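Local coordinates for protein 2-hydroxymethyl glutarate dehydrogenase (Eubacterium barkeri, PDB 3CKY) that reduces 2-formylglutarate reversibly to (S)-2-hydroxymethylglutarate with NADH, a step in the fermentation of nicotinate, at residues Pro18-Leu23 and Val28-Phe33; Ile63-Leu68 and Gln151-Val156; Leu194-Gly199 and Glu203-Ile208. All coordinates share one frame; numbering follows the deposited sequence.

Interaction 1: Pro18-Leu23 and Val28-Phe33; sequences PMAINL and VTVYAF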
ATOM      1  N   PRO A  18       4.359  40.171   5.598  1.00 73.97           N
ATOM      2  CA  PRO A  18       5.497  40.696   4.815  1.00 73.83           C
ATOM      3  C   PRO A  18       5.186  40.992   3.341  1.00 73.60           C
ATOM      4  O   PRO A  18       5.769  41.915   2.768  1.00 73.42           O
ATOM      5  CB  PRO A  18       6.551  39.582   4.927  1.00 73.78           C
ATOM      6  CG  PRO A  18       5.803  38.366   5.301  1.00 73.88           C
ATOM      7  CD  PRO A  18       4.663  38.840   6.151  1.00 73.94           C
ATOM      8  N   MET A  19       4.284  40.215   2.740  1.00 73.53           N
ATOM      9  CA  MET A  19       3.849  40.457   1.362  1.00 73.49           C
ATOM     10  C   MET A  19       3.185  41.820   1.253  1.00 73.23           C
ATOM     11  O   MET A  19       3.503  42.602   0.360  1.00 73.01           O
ATOM     12  CB  MET A  19       2.864  39.382   0.902  1.00 73.62           C
ATOM     13  CG  MET A  19       3.468  37.999   0.725  1.00 73.78           C
ATOM     14  SD  MET A  19       2.330  36.804  -0.010  1.00 74.28           S
ATOM     15  CE  MET A  19       0.736  37.296   0.596  1.00 74.65           C
ATOM     16  N   ALA A  20       2.264  42.098   2.173  1.00 73.16           N
ATOM     17  CA  ALA A  20       1.571  43.392   2.217  1.00 73.11           C
ATOM     18  C   ALA A  20       2.552  44.546   2.393  1.00 72.92           C
ATOM     19  O   ALA A  20       2.425  45.576   1.741  1.00 72.91           O
ATOM     20  CB  ALA A  20       0.525  43.410   3.341  1.00 72.96           C
ATOM     21  N   ILE A  21       3.526  44.361   3.280  1.00 72.88           N
ATOM     22  CA  ILE A  21       4.551  45.374   3.545  1.00 72.90           C
ATOM     23  C   ILE A  21       5.411  45.661   2.317  1.00 72.80           C
ATOM     24  O   ILE A  21       5.690  46.821   2.019  1.00 72.90           O
ATOM     25  CB  ILE A  21       5.459  44.959   4.725  1.00 72.91           C
ATOM     26  CG1 ILE A  21       4.681  45.055   6.039  1.00 72.91           C
ATOM     27  CG2 ILE A  21       6.705  45.836   4.790  1.00 72.87           C
ATOM     28  CD1 ILE A  21       5.423  44.483   7.222  1.00 73.07           C
ATOM     29  N   ASN A  22       5.826  44.612   1.610  1.00 72.74           N
ATOM     30  CA  ASN A  22       6.596  44.781   0.374  1.00 72.68           C
ATOM     31  C   ASN A  22       5.807  45.546  -0.685  1.00 72.57           C
ATOM     32  O   ASN A  22       6.369  46.370  -1.405  1.00 72.45           O
ATOM     33  CB  ASN A  22       7.054  43.425  -0.180  1.00 72.74           C
ATOM     34  CG  ASN A  22       8.206  42.832   0.609  1.00 72.77           C
ATOM     35  OD1 ASN A  22       8.987  43.558   1.223  1.00 73.47           O
ATOM     36  ND2 ASN A  22       8.324  41.510   0.589  1.00 72.57           N
ATOM     37  N   LEU A  23       4.508  45.271  -0.767  1.00 72.51           N
ATOM     38  CA  LEU A  23       3.611  46.006  -1.658  1.00 72.63           C
ATOM     39  C   LEU A  23       3.491  47.469  -1.233  1.00 72.70           C
ATOM     40  O   LEU A  23       3.489  48.369  -2.075  1.00 72.81           O
ATOM     41  CB  LEU A  23       2.227  45.348  -1.688  1.00 72.50           C
ATOM     42  CG  LEU A  23       2.114  44.063  -2.514  1.00 72.43           C
ATOM     43  CD1 LEU A  23       0.844  43.307  -2.154  1.00 72.17           C
ATOM     44  CD2 LEU A  23       2.149  44.360  -4.005  1.00 72.19           C
ATOM     45  N   VAL A  28       1.990  50.779  -3.413  1.00 74.48           N
ATOM     46  CA  VAL A  28       0.724  50.223  -3.892  1.00 74.52           C
ATOM     47  C   VAL A  28      -0.291  50.289  -2.748  1.00 74.58           C
ATOM     48  O   VAL A  28       0.049  50.041  -1.584  1.00 74.50           O
ATOM     49  CB  VAL A  28       0.842  48.762  -4.437  1.00 74.58           C
ATOM     50  CG1 VAL A  28       2.274  48.442  -4.877  1.00 74.33           C
ATOM     51  CG2 VAL A  28       0.340  47.747  -3.417  1.00 74.45           C
ATOM     52  N   THR A  29      -1.528  50.642  -3.087  1.00 74.57           N
ATOM     53  CA  THR A  29      -2.605  50.724  -2.102  1.00 74.69           C
ATOM     54  C   THR A  29      -3.018  49.327  -1.645  1.00 74.71           C
ATOM     55  O   THR A  29      -3.404  48.493  -2.465  1.00 74.55           O
ATOM     56  CB  THR A  29      -3.845  51.435  -2.677  1.00 74.63           C
ATOM     57  OG1 THR A  29      -3.494  52.762  -3.098  1.00 75.13           O
ATOM     58  CG2 THR A  29      -4.952  51.506  -1.639  1.00 74.49           C
ATOM     59  N   VAL A  30      -2.937  49.089  -0.336  1.00 74.84           N
ATOM     60  CA  VAL A  30      -3.226  47.781   0.255  1.00 74.99           C
ATOM     61  C   VAL A  30      -4.333  47.873   1.314  1.00 75.14           C
ATOM     62  O   VAL A  30      -4.172  48.546   2.333  1.00 75.00           O
ATOM     63  CB  VAL A  30      -1.962  47.167   0.914  1.00 75.00           C
ATOM     64  CG1 VAL A  30      -2.304  45.866   1.628  1.00 74.88           C
ATOM     65  CG2 VAL A  30      -0.866  46.940  -0.120  1.00 74.65           C
ATOM     66  N   TYR A  31      -5.451  47.195   1.057  1.00 75.35           N
ATOM     67  CA  TYR A  31      -6.510  47.009   2.054  1.00 75.45           C
ATOM     68  C   TYR A  31      -6.296  45.676   2.767  1.00 75.46           C
ATOM     69  O   TYR A  31      -5.737  44.749   2.186  1.00 75.55           O
ATOM     70  CB  TYR A  31      -7.890  47.032   1.392  1.00 75.66           C
ATOM     71  CG  TYR A  31      -8.183  48.303   0.634  1.00 75.76           C
ATOM     72  CD1 TYR A  31      -8.710  49.419   1.278  1.00 76.42           C
ATOM     73  CD2 TYR A  31      -7.928  48.395  -0.728  1.00 76.33           C
ATOM     74  CE1 TYR A  31      -8.981  50.596   0.578  1.00 76.04           C
ATOM     75  CE2 TYR A  31      -8.192  49.564  -1.434  1.00 76.05           C
ATOM     76  CZ  TYR A  31      -8.718  50.658  -0.777  1.00 75.96           C
ATOM     77  OH  TYR A  31      -8.979  51.804  -1.483  1.00 75.73           O
ATOM     78  N   ALA A  32      -6.735  45.573   4.018  1.00 75.37           N
ATOM     79  CA  ALA A  32      -6.467  44.368   4.805  1.00 75.38           C
ATOM     80  C   ALA A  32      -7.442  44.129   5.966  1.00 75.35           C
ATOM     81  O   ALA A  32      -7.881  45.064   6.643  1.00 75.23           O
ATOM     82  CB  ALA A  32      -5.037  44.403   5.329  1.00 75.41           C
ATOM     83  N   PHE A  33      -7.771  42.853   6.173  1.00 75.38           N
ATOM     84  CA  PHE A  33      -8.478  42.392   7.364  1.00 75.33           C
ATOM     85  C   PHE A  33      -7.931  41.048   7.857  1.00 75.21           C
ATOM     86  O   PHE A  33      -7.501  40.204   7.068  1.00 75.12           O
ATOM     87  CB  PHE A  33      -9.977  42.246   7.104  1.00 75.50           C
ATOM     88  CG  PHE A  33     -10.715  41.589   8.239  1.00 75.55           C
ATOM     89  CD1 PHE A  33     -11.062  42.316   9.371  1.00 76.16           C
ATOM     90  CD2 PHE A  33     -11.027  40.238   8.195  1.00 75.75           C
ATOM     91  CE1 PHE A  33     -11.726  41.709  10.431  1.00 76.01           C
ATOM     92  CE2 PHE A  33     -11.693  39.624   9.247  1.00 75.74           C
ATOM     93  CZ  PHE A  33     -12.044  40.361  10.367  1.00 75.77           C
TER
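Leu-23 lies across Val-28, its CB 3.5 Å from Val-28 CG2, and its branch carbon CD2 reaches back to the same methyl at 3.9 Å. The two side chains meet at a slant, so one methyl of the valine is held against both the root and one branch of the leucine. Beside this pair the backbone closes the turn: Val-28 N donates to Leu-23 O (3.1 Å, N-H...O angle 156°). Val-28 CG1 also stands only 3.1 Å from Leu-23 O. Packing is tight here, and the valine's chi1 of -23° is far from a staggered value. Two residues on, Val-30 turns the same way. Its CG2, anti to its own carbonyl carbon, meets Leu-23 CB at 3.8 Å, while CG1, anti to the backbone N (chi1 175°), points to the preceding helical turn and meets Ala-20 CB at 4.1 Å. The small Ala-20 is consistent with the close approach here, the CA atoms of Ala-20 and Val-30 being 6.8 Å apart. The helix is the middle element of the beta-alpha-beta unit 6-10, 16-25 and 29-33 of the Rossmann fold, and Ala-20 belongs to the stretch that probably binds NAD(+). Phe-9 of strand 6-10 touches Ala-20, Leu-23 and Val-30 alike. Leu-23 also packs on helix 144-157, while strand 29-33 is bonded to strand 6-10 through Ile-7 and, at Val-30, to Gln-49 of strand 49-50.

Interaction 2: Ile63-Leu68 and Gln151-Val156; sequences IIFTSL and QPVLSV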
ATOM      1  N   ILE A  63      -7.172  43.185  -6.796  1.00 66.36           N
ATOM      2  CA  ILE A  63      -6.489  41.910  -6.640  1.00 66.43           C
ATOM      3  C   ILE A  63      -6.477  41.552  -5.159  1.00 66.36           C
ATOM      4  O   ILE A  63      -6.003  42.329  -4.330  1.00 66.44           O
ATOM      5  CB  ILE A  63      -5.044  41.966  -7.176  1.00 66.44           C
ATOM      6  CG1 ILE A  63      -5.047  42.288  -8.678  1.00 66.50           C
ATOM      7  CG2 ILE A  63      -4.317  40.637  -6.898  1.00 66.24           C
ATOM      8  CD1 ILE A  63      -3.673  42.619  -9.246  1.00 66.54           C
ATOM      9  N   ILE A  64      -7.012  40.382  -4.835  1.00 66.26           N
ATOM     10  CA  ILE A  64      -7.151  39.947  -3.450  1.00 66.33           C
ATOM     11  C   ILE A  64      -6.312  38.690  -3.218  1.00 66.37           C
ATOM     12  O   ILE A  64      -6.399  37.719  -3.971  1.00 66.18           O
ATOM     13  CB  ILE A  64      -8.627  39.654  -3.088  1.00 66.34           C
ATOM     14  CG1 ILE A  64      -9.507  40.879  -3.361  1.00 66.34           C
ATOM     15  CG2 ILE A  64      -8.746  39.250  -1.624  1.00 66.27           C
ATOM     16  CD1 ILE A  64     -10.987  40.565  -3.371  1.00 66.22           C
ATOM     17  N   PHE A  65      -5.492  38.734  -2.174  1.00 66.45           N
ATOM     18  CA  PHE A  65      -4.669  37.609  -1.785  1.00 66.49           C
ATOM     19  C   PHE A  65      -5.289  36.910  -0.592  1.00 66.65           C
ATOM     20  O   PHE A  65      -5.794  37.553   0.331  1.00 66.52           O
ATOM     21  CB  PHE A  65      -3.261  38.077  -1.427  1.00 66.35           C
ATOM     22  CG  PHE A  65      -2.463  38.524  -2.606  1.00 66.26           C
ATOM     23  CD1 PHE A  65      -2.482  39.852  -3.009  1.00 66.56           C
ATOM     24  CD2 PHE A  65      -1.699  37.620  -3.322  1.00 66.04           C
ATOM     25  CE1 PHE A  65      -1.745  40.272  -4.107  1.00 66.39           C
ATOM     26  CE2 PHE A  65      -0.958  38.031  -4.416  1.00 66.14           C
ATOM     27  CZ  PHE A  65      -0.979  39.360  -4.809  1.00 66.19           C
ATOM     28  N   THR A  66      -5.253  35.582  -0.628  1.00 66.88           N
ATOM     29  CA  THR A  66      -5.662  34.777   0.505  1.00 66.89           C
ATOM     30  C   THR A  66      -4.848  33.496   0.559  1.00 66.83           C
ATOM     31  O   THR A  66      -4.370  33.011  -0.464  1.00 66.91           O
ATOM     32  CB  THR A  66      -7.175  34.443   0.450  1.00 67.06           C
ATOM     33  OG1 THR A  66      -7.631  34.086   1.756  1.00 67.30           O
ATOM     34  CG2 THR A  66      -7.464  33.316  -0.539  1.00 66.93           C
ATOM     35  N   SER A  67      -4.682  32.978   1.769  1.00 66.85           N
ATOM     36  CA  SER A  67      -4.088  31.674   2.000  1.00 66.89           C
ATOM     37  C   SER A  67      -4.787  31.053   3.211  1.00 66.93           C
ATOM     38  O   SER A  67      -4.536  31.445   4.356  1.00 66.90           O
ATOM     39  CB  SER A  67      -2.583  31.795   2.248  1.00 66.93           C
ATOM     40  OG  SER A  67      -2.004  30.515   2.436  1.00 67.29           O
ATOM     41  N   LEU A  68      -5.677  30.102   2.944  1.00 66.78           N
ATOM     42  CA  LEU A  68      -6.513  29.495   3.972  1.00 66.65           C
ATOM     43  C   LEU A  68      -6.081  28.043   4.210  1.00 66.60           C
ATOM     44  O   LEU A  68      -5.358  27.473   3.387  1.00 66.58           O
ATOM     45  CB  LEU A  68      -7.986  29.599   3.554  1.00 66.64           C
ATOM     46  CG  LEU A  68      -8.474  31.048   3.324  1.00 66.61           C
ATOM     47  CD1 LEU A  68      -9.830  31.115   2.628  1.00 65.34           C
ATOM     48  CD2 LEU A  68      -8.530  31.801   4.646  1.00 65.76           C
ATOM     49  N   GLN A 151       0.816  39.607 -12.966  1.00 64.71           N
ATOM     50  CA  GLN A 151       2.273  39.375 -12.909  1.00 64.60           C
ATOM     51  C   GLN A 151       3.101  40.508 -12.274  1.00 64.40           C
ATOM     52  O   GLN A 151       3.967  40.238 -11.447  1.00 64.18           O
ATOM     53  CB  GLN A 151       2.806  39.031 -14.309  1.00 64.78           C
ATOM     54  CG  GLN A 151       4.313  38.798 -14.407  1.00 65.18           C
ATOM     55  CD  GLN A 151       5.115  40.083 -14.554  1.00 66.98           C
ATOM     56  OE1 GLN A 151       4.677  41.041 -15.198  1.00 68.73           O
ATOM     57  NE2 GLN A 151       6.300  40.106 -13.961  1.00 68.19           N
ATOM     58  N   PRO A 152       2.846  41.772 -12.658  1.00 64.23           N
ATOM     59  CA  PRO A 152       3.589  42.883 -12.042  1.00 64.16           C
ATOM     60  C   PRO A 152       3.451  42.984 -10.513  1.00 63.98           C
ATOM     61  O   PRO A 152       4.417  43.311  -9.824  1.00 64.00           O
ATOM     62  CB  PRO A 152       2.997  44.131 -12.724  1.00 64.14           C
ATOM     63  CG  PRO A 152       2.421  43.630 -14.001  1.00 64.16           C
ATOM     64  CD  PRO A 152       1.900  42.258 -13.679  1.00 64.29           C
ATOM     65  N   VAL A 153       2.261  42.710  -9.995  1.00 63.98           N
ATOM     66  CA  VAL A 153       2.036  42.680  -8.547  1.00 63.80           C
ATOM     67  C   VAL A 153       2.741  41.472  -7.917  1.00 63.60           C
ATOM     68  O   VAL A 153       3.388  41.595  -6.883  1.00 63.46           O
ATOM     69  CB  VAL A 153       0.515  42.671  -8.217  1.00 63.78           C
ATOM     70  CG1 VAL A 153       0.268  42.490  -6.721  1.00 63.58           C
ATOM     71  CG2 VAL A 153      -0.128  43.957  -8.705  1.00 63.95           C
ATOM     72  N   LEU A 154       2.604  40.309  -8.548  1.00 63.44           N
ATOM     73  CA  LEU A 154       3.325  39.102  -8.131  1.00 63.48           C
ATOM     74  C   LEU A 154       4.838  39.338  -8.072  1.00 63.34           C
ATOM     75  O   LEU A 154       5.520  38.838  -7.180  1.00 63.28           O
ATOM     76  CB  LEU A 154       3.027  37.944  -9.096  1.00 63.47           C
ATOM     77  CG  LEU A 154       1.891  36.971  -8.771  1.00 64.07           C
ATOM     78  CD1 LEU A 154       0.824  37.567  -7.855  1.00 64.03           C
ATOM     79  CD2 LEU A 154       1.281  36.442 -10.067  1.00 63.71           C
ATOM     80  N   SER A 155       5.348  40.115  -9.024  1.00 63.19           N
ATOM     81  CA  SER A 155       6.783  40.376  -9.131  1.00 63.13           C
ATOM     82  C   SER A 155       7.348  41.242  -8.007  1.00 62.72           C
ATOM     83  O   SER A 155       8.557  41.254  -7.801  1.00 62.27           O
ATOM     84  CB  SER A 155       7.099  41.015 -10.482  1.00 63.22           C
ATOM     85  OG  SER A 155       6.841  40.084 -11.521  1.00 64.11           O
ATOM     86  N   VAL A 156       6.488  41.959  -7.284  1.00 62.54           N
ATOM     87  CA  VAL A 156       6.937  42.693  -6.086  1.00 62.56           C
ATOM     88  C   VAL A 156       7.110  41.748  -4.896  1.00 62.22           C
ATOM     89  O   VAL A 156       8.106  41.819  -4.189  1.00 62.40           O
ATOM     90  CB  VAL A 156       6.004  43.890  -5.706  1.00 62.65           C
ATOM     91  CG1 VAL A 156       4.572  43.448  -5.567  1.00 63.36           C
ATOM     92  CG2 VAL A 156       6.461  44.534  -4.410  1.00 62.56           C
TER
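Phe-65 leaves its strand with CB aimed at helix 144-157 and CG anti to the carbonyl carbon (chi1 -71°), which carries the ring outward until its far rim reaches the helix. CB, CG and the two CD atoms span the distance; toward this helix, contact begins at the CE atoms. CE2 meets Leu-154 CD1 at 3.9 Å, CE1 lies 4.0 Å from Val-153 CG1, and CZ at the tip is 3.9 Å from that same methyl. Val-153 CG1 sits at the ring edge, in the plane of the ring. The other methyl of Val-153, CG2, takes Ile-63 CD1 at 3.8 Å, the two side chains running alongside in opposite senses. One valine thus forks between two strand residues on the same side of the sheet. The Phe-65 ring also meets that of Phe-9, which lies in the probable NAD(+)-binding stretch. A serine here would probably take the ring edge away from Val-153 CG1 and Leu-154 CD1 and open a gap between sheet and helix. The purely apolar interface, its segment axes 11.0 Å apart and crossing at -44°, is the helix-on-sheet packing of a Rossmann-fold dinucleotide-binding domain.

Interaction 3: Leu194-Gly199 and Glu203-Ile208; sequences LGVKCG and ETMQEI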
ATOM      1  N   LEU A 194      18.094   0.118   7.738  1.00 39.10           N
ATOM      2  CA  LEU A 194      18.659  -1.085   7.131  1.00 38.88           C
ATOM      3  C   LEU A 194      20.183  -1.049   7.138  1.00 39.23           C
ATOM      4  O   LEU A 194      20.822  -2.021   7.528  1.00 39.12           O
ATOM      5  CB  LEU A 194      18.162  -1.241   5.693  1.00 38.94           C
ATOM      6  CG  LEU A 194      18.638  -2.492   4.904  1.00 38.85           C
ATOM      7  CD1 LEU A 194      18.168  -3.799   5.553  1.00 36.79           C
ATOM      8  CD2 LEU A 194      18.230  -2.434   3.440  1.00 37.73           C
ATOM      9  N   GLY A 195      20.739   0.083   6.703  1.00 39.33           N
ATOM     10  CA  GLY A 195      22.179   0.278   6.614  1.00 39.58           C
ATOM     11  C   GLY A 195      22.852   0.121   7.947  1.00 39.52           C
ATOM     12  O   GLY A 195      23.842  -0.588   8.041  1.00 39.40           O
ATOM     13  N   VAL A 196      22.296   0.769   8.972  1.00 39.81           N
ATOM     14  CA  VAL A 196      22.832   0.662  10.324  1.00 40.29           C
ATOM     15  C   VAL A 196      22.773  -0.787  10.783  1.00 40.84           C
ATOM     16  O   VAL A 196      23.758  -1.339  11.246  1.00 40.86           O
ATOM     17  CB  VAL A 196      22.127   1.609  11.333  1.00 40.37           C
ATOM     18  CG1 VAL A 196      22.585   1.293  12.784  1.00 38.86           C
ATOM     19  CG2 VAL A 196      22.426   3.073  10.972  1.00 39.45           C
ATOM     20  N   LYS A 197      21.625  -1.423  10.599  1.00 41.60           N
ATOM     21  CA  LYS A 197      21.488  -2.830  10.958  1.00 41.66           C
ATOM     22  C   LYS A 197      22.535  -3.725  10.268  1.00 41.83           C
ATOM     23  O   LYS A 197      22.998  -4.707  10.856  1.00 41.48           O
ATOM     24  CB  LYS A 197      20.088  -3.328  10.623  1.00 41.91           C
ATOM     25  CG  LYS A 197      19.816  -4.751  11.082  1.00 42.46           C
ATOM     26  CD  LYS A 197      19.671  -4.802  12.602  1.00 44.33           C
ATOM     27  CE  LYS A 197      19.476  -6.217  13.114  1.00 44.64           C
ATOM     28  NZ  LYS A 197      18.355  -6.241  14.109  1.00 46.11           N
ATOM     29  N   CYS A 198      22.896  -3.380   9.026  1.00 41.87           N
ATOM     30  CA  CYS A 198      23.972  -4.069   8.304  1.00 42.02           C
ATOM     31  C   CYS A 198      25.386  -3.562   8.642  1.00 42.00           C
ATOM     32  O   CYS A 198      26.329  -3.935   7.967  1.00 42.04           O
ATOM     33  CB  CYS A 198      23.769  -3.940   6.798  1.00 42.22           C
ATOM     34  SG  CYS A 198      22.211  -4.612   6.141  1.00 43.64           S
ATOM     35  N   GLY A 199      25.525  -2.703   9.652  1.00 42.26           N
ATOM     36  CA  GLY A 199      26.836  -2.305  10.176  1.00 42.35           C
ATOM     37  C   GLY A 199      27.428  -1.064   9.564  1.00 42.36           C
ATOM     38  O   GLY A 199      28.611  -0.830   9.716  1.00 42.83           O
ATOM     39  N   GLU A 203      27.371   8.280   8.981  1.00 44.58           N
ATOM     40  CA  GLU A 203      28.367   9.104   8.297  1.00 44.86           C
ATOM     41  C   GLU A 203      28.823   8.467   6.999  1.00 44.30           C
ATOM     42  O   GLU A 203      28.987   9.145   5.993  1.00 43.88           O
ATOM     43  CB  GLU A 203      29.610   9.314   9.150  1.00 45.56           C
ATOM     44  CG  GLU A 203      29.351   9.595  10.588  1.00 48.40           C
ATOM     45  CD  GLU A 203      29.286   8.324  11.398  1.00 51.37           C
ATOM     46  OE1 GLU A 203      30.379   7.728  11.643  1.00 53.29           O
ATOM     47  OE2 GLU A 203      28.145   7.936  11.762  1.00 49.02           O
ATOM     48  N   THR A 204      29.061   7.163   7.043  1.00 44.22           N
ATOM     49  CA  THR A 204      29.468   6.425   5.860  1.00 44.52           C
ATOM     50  C   THR A 204      28.408   6.512   4.778  1.00 44.38           C
ATOM     51  O   THR A 204      28.719   6.746   3.622  1.00 43.60           O
ATOM     52  CB  THR A 204      29.744   4.952   6.182  1.00 44.53           C
ATOM     53  OG1 THR A 204      30.737   4.873   7.212  1.00 44.06           O
ATOM     54  CG2 THR A 204      30.236   4.203   4.917  1.00 44.41           C
ATOM     55  N   MET A 205      27.153   6.343   5.178  1.00 44.85           N
ATOM     56  CA  MET A 205      26.034   6.440   4.253  1.00 45.56           C
ATOM     57  C   MET A 205      25.845   7.844   3.705  1.00 46.12           C
ATOM     58  O   MET A 205      25.636   8.017   2.516  1.00 46.19           O
ATOM     59  CB  MET A 205      24.744   5.941   4.911  1.00 45.42           C
ATOM     60  CG  MET A 205      24.690   4.423   5.034  1.00 44.72           C
ATOM     61  SD  MET A 205      23.110   3.795   5.671  1.00 44.11           S
ATOM     62  CE  MET A 205      23.185   4.282   7.398  1.00 41.79           C
ATOM     63  N   GLN A 206      25.945   8.851   4.560  1.00 47.49           N
ATOM     64  CA  GLN A 206      25.851  10.225   4.080  1.00 47.96           C
ATOM     65  C   GLN A 206      26.922  10.545   3.057  1.00 47.95           C
ATOM     66  O   GLN A 206      26.641  11.129   1.997  1.00 47.82           O
ATOM     67  CB  GLN A 206      25.975  11.231   5.205  1.00 48.16           C
ATOM     68  CG  GLN A 206      25.412  12.587   4.747  1.00 49.15           C
ATOM     69  CD  GLN A 206      25.995  13.737   5.474  1.00 50.69           C
ATOM     70  OE1 GLN A 206      27.022  13.611   6.160  1.00 55.33           O
ATOM     71  NE2 GLN A 206      25.348  14.895   5.335  1.00 54.57           N
ATOM     72  N   GLU A 207      28.146  10.158   3.388  1.00 48.23           N
ATOM     73  CA  GLU A 207      29.264  10.417   2.517  1.00 48.63           C
ATOM     74  C   GLU A 207      29.047   9.744   1.177  1.00 48.41           C
ATOM     75  O   GLU A 207      29.129  10.385   0.149  1.00 49.36           O
ATOM     76  CB  GLU A 207      30.551   9.911   3.142  1.00 48.40           C
ATOM     77  CG  GLU A 207      31.777  10.261   2.335  1.00 49.66           C
ATOM     78  CD  GLU A 207      33.036   9.664   2.918  1.00 51.54           C
ATOM     79  OE1 GLU A 207      32.923   8.771   3.801  1.00 56.81           O
ATOM     80  OE2 GLU A 207      34.141  10.086   2.486  1.00 56.60           O
ATOM     81  N   ILE A 208      28.748   8.453   1.191  1.00 47.98           N
ATOM     82  CA  ILE A 208      28.722   7.669  -0.040  1.00 47.66           C
ATOM     83  C   ILE A 208      27.443   7.882  -0.848  1.00 47.28           C
ATOM     84  O   ILE A 208      27.507   8.186  -2.029  1.00 47.17           O
ATOM     85  CB  ILE A 208      28.985   6.168   0.256  1.00 47.54           C
ATOM     86  CG1 ILE A 208      30.449   5.996   0.680  1.00 47.30           C
ATOM     87  CG2 ILE A 208      28.674   5.311  -0.962  1.00 47.40           C
ATOM     88  CD1 ILE A 208      30.798   4.629   1.146  1.00 47.29           C
TER
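The peptide unit between Gly-195 and Val-196 is the flat group here, and the end of Met-205 lies over one face of it: SD is 3.8 Å from Gly-195 CA and CE is 4.0 Å from Val-196 N. No aromatic ring takes part. CE also meets Val-196 CG2 at 3.8 Å, the methionine lying roughly perpendicular to the valine. Met-205 gets there by first running straight toward the other helix, its chi2 extended at -175°, and then bending at the sulfur (chi3 -72°), which turns the terminal methyl along the helix surface toward the valine. Glycine at 195 makes this possible, since a beta carbon on Gly-195 would point at the methionine and fall 2.3 Å from Met-205 SD. The thioether of a buried residue is thus laid directly against helix backbone. Met-205 touches Leu-200 in the intervening loop as well, and Val-196 packs on Val-295 and Val-297. On the subunit interface, Leu-194 meets Gly-252 of a neighbouring subunit. Just beyond the contact the long helix 169-197 ends in a Schellman motif: Gly-199, with positive phi, donates its N to Val-196 O at 2.7 Å, and Leu-200 N bonds Gly-195 O. A Schellman-capped turn from one helix into the next, sealed by an apolar residue of the second, fits the all-helical C-terminal domain of beta-hydroxyacid dehydrogenases.

Overall arrangement
From the N terminus, interaction 1 comes first and closes a short turn, joining helix 16-25 to strand 29-33. Interaction 2 opens afterwards and closes a much longer loop, bringing helix 144-157 back over strand 63-66. The two follow each other without nesting or crossing, yet their centres are about 10 Å apart and they touch: Leu-23 CD2 packs on Val-153 CG1 at 3.8 Å. Both therefore build one apolar layer on the sheet of the Rossmann domain. Interaction 3 follows in the helical domain, another short turn, at the far end of helix 169-197. Its centre is about 49 Å and 45 Å from those of interactions 1 and 2, across the chain's centre.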